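Local coordinates for hypothetical protein AF1432 (Archaeoglobus fulgidus, PDB 1YNB), which probably hydrolyses 2'-deoxyribonucleoside 5'-monophosphates to the deoxynucleoside and phosphate, as a metal-dependent homodimeric enzyme of the HD-domain superfamily, at residues Ile52-Ser57 against Thr153-Ile159. Numbering follows the deposited sequence.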
loop_
_atom_site.group_PDB
_atom_site.type_symbol
_atom_site.label_atom_id
_atom_site.label_comp_id
_atom_site.label_asym_id
_atom_site.label_seq_id
_atom_site.Cartn_x
_atom_site.Cartn_y
_atom_site.Cartn_z
ATOM N N ILE A 52 13.415 -0.139 -14.902
ATOM C CA ILE A 52 12.780 -0.091 -16.211
ATOM C C ILE A 52 13.573 0.737 -17.232
ATOM O O ILE A 52 13.721 0.319 -18.397
ATOM C CB ILE A 52 11.355 0.492 -16.106
ATOM C CG1 ILE A 52 10.435 -0.513 -15.402
ATOM C CG2 ILE A 52 10.783 0.761 -17.509
ATOM C CD1 ILE A 52 9.071 0.102 -14.980
ATOM N N LEU A 53 14.045 1.909 -16.824
ATOM C CA LEU A 53 14.807 2.774 -17.739
ATOM C C LEU A 53 16.056 2.069 -18.264
ATOM O O LEU A 53 16.381 2.172 -19.447
ATOM C CB LEU A 53 15.235 4.075 -17.058
ATOM C CG LEU A 53 14.092 5.065 -16.748
ATOM C CD1 LEU A 53 14.630 6.292 -16.070
ATOM C CD2 LEU A 53 13.373 5.429 -18.020
ATOM N N ALA A 54 16.751 1.364 -17.380
ATOM C CA ALA A 54 17.965 0.656 -17.788
ATOM C C ALA A 54 17.613 -0.440 -18.770
ATOM O O ALA A 54 18.214 -0.532 -19.829
ATOM C CB ALA A 54 18.673 0.075 -16.559
ATOM N N LEU A 55 16.633 -1.274 -18.451
ATOM C CA LEU A 55 16.286 -2.341 -19.363
ATOM C C LEU A 55 15.858 -1.834 -20.737
ATOM O O LEU A 55 16.328 -2.339 -21.782
ATOM C CB LEU A 55 15.182 -3.210 -18.773
ATOM C CG LEU A 55 15.574 -4.145 -17.624
ATOM C CD1 LEU A 55 14.395 -5.064 -17.318
ATOM C CD2 LEU A 55 16.806 -4.988 -18.008
ATOM N N LYS A 56 14.969 -0.839 -20.740
ATOM C CA LYS A 56 14.475 -0.263 -21.985
ATOM C C LYS A 56 15.578 0.464 -22.746
ATOM O O LYS A 56 15.421 0.759 -23.924
ATOM C CB LYS A 56 13.313 0.706 -21.697
ATOM C CG LYS A 56 12.009 0.015 -21.293
ATOM C CD LYS A 56 11.257 -0.507 -22.511
ATOM C CE LYS A 56 10.320 -1.644 -22.132
ATOM N NZ LYS A 56 9.476 -2.088 -23.278
ATOM N N SER A 57 16.675 0.776 -22.075
ATOM C CA SER A 57 17.796 1.453 -22.716
ATOM C C SER A 57 18.788 0.419 -23.229
ATOM O O SER A 57 19.908 0.761 -23.600
ATOM C CB SER A 57 18.515 2.371 -21.734
ATOM O OG SER A 57 17.705 3.485 -21.400
ATOM N N THR A 153 17.488 10.666 -20.732
ATOM C CA THR A 153 17.451 9.470 -21.576
ATOM C C THR A 153 16.260 9.351 -22.506
ATOM O O THR A 153 15.177 9.855 -22.216
ATOM C CB THR A 153 17.542 8.167 -20.745
ATOM O OG1 THR A 153 16.296 7.919 -20.062
ATOM C CG2 THR A 153 18.656 8.283 -19.726
ATOM N N ASP A 154 16.463 8.693 -23.647
ATOM C CA ASP A 154 15.387 8.526 -24.604
ATOM C C ASP A 154 14.289 7.648 -24.019
ATOM O O ASP A 154 13.121 7.795 -24.370
ATOM C CB ASP A 154 15.886 7.871 -25.893
ATOM C CG ASP A 154 16.713 8.827 -26.766
ATOM O OD1 ASP A 154 16.729 10.062 -26.521
ATOM O OD2 ASP A 154 17.342 8.307 -27.714
ATOM N N ALA A 155 14.673 6.698 -23.167
ATOM C CA ALA A 155 13.693 5.802 -22.567
ATOM C C ALA A 155 12.765 6.597 -21.634
ATOM O O ALA A 155 11.557 6.386 -21.624
ATOM C CB ALA A 155 14.401 4.704 -21.772
ATOM N N ALA A 156 13.353 7.491 -20.851
ATOM C CA ALA A 156 12.588 8.302 -19.909
ATOM C C ALA A 156 11.688 9.254 -20.726
ATOM O O ALA A 156 10.516 9.436 -20.410
ATOM C CB ALA A 156 13.535 9.092 -18.996
ATOM N N LYS A 157 12.230 9.843 -21.791
ATOM C CA LYS A 157 11.432 10.756 -22.609
ATOM C C LYS A 157 10.223 10.063 -23.231
ATOM O O LYS A 157 9.133 10.632 -23.298
ATOM C CB LYS A 157 12.307 11.393 -23.705
ATOM C CG LYS A 157 13.238 12.482 -23.176
ATOM C CD LYS A 157 14.210 12.950 -24.275
ATOM C CE LYS A 157 15.208 13.980 -23.736
ATOM N NZ LYS A 157 16.270 14.293 -24.764
ATOM N N GLU A 158 10.389 8.823 -23.664
ATOM C CA GLU A 158 9.289 8.096 -24.283
ATOM C C GLU A 158 8.194 7.785 -23.239
ATOM O O GLU A 158 6.992 7.987 -23.485
ATOM C CB GLU A 158 9.841 6.803 -24.917
ATOM C CG GLU A 158 8.821 5.923 -25.665
ATOM C CD GLU A 158 9.467 4.851 -26.596
ATOM O OE1 GLU A 158 10.598 4.362 -26.326
ATOM O OE2 GLU A 158 8.821 4.477 -27.607
ATOM N N ILE A 159 8.614 7.307 -22.073
ATOM C CA ILE A 159 7.649 6.979 -21.003
ATOM C C ILE A 159 6.908 8.260 -20.577
ATOM O O ILE A 159 5.707 8.259 -20.376
ATOM C CB ILE A 159 8.389 6.379 -19.785
ATOM C CG1 ILE A 159 8.843 4.957 -20.124
ATOM C CG2 ILE A 159 7.450 6.283 -18.548
ATOM C CD1 ILE A 159 9.661 4.355 -19.008
HETATM O O HOH W 1 17.244 5.549 -23.245
#
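L53 and A155 meet where two helices of this all-helical HD-domain protein cross. The C-terminal end of helix 39-56 packs on the first turns of helix 154-166; the axes of the two short segments come within 9.1 Å, inclined at 112°. The bump is the CD2 methyl of L53. It fills a shallow hollow lined by the A155 and A156 methyls, the backbone between them, T153 OG1 and the I159 tip. CD2 lies 3.5 Å from A156 N and 4.0 Å from I159 CD1. L53 CG stands anti to the carbonyl carbon (chi1 -70°). Its chi2 sends CD1 anti to CA, and the other branch, CD2, turns into the hollow.

The return bump is small. A155 CB sits among L53 CD2, K56 CB and S57 OG, and its lack of bulk lets the backbones come close, with L53 CA and A155 CA 5.8 Å apart. On the I159 side of L53 CD2, I52 CG2 and I159 CD1 touch as their side chains cross. W106 of the second subunit packs on I52, and V11 of that subunit on I159. Helix 117-135 lies against L53 and A156, and its D122 accepts from T153 N.

T153 is the N-cap: OG1 accepts from A156 N. Where helix 39-56 ends, S57 OG donates to L53 O, 30° out of the carbonyl plane. One water donates to S57 OG and accepts from A155 N, 2.8 Å from each.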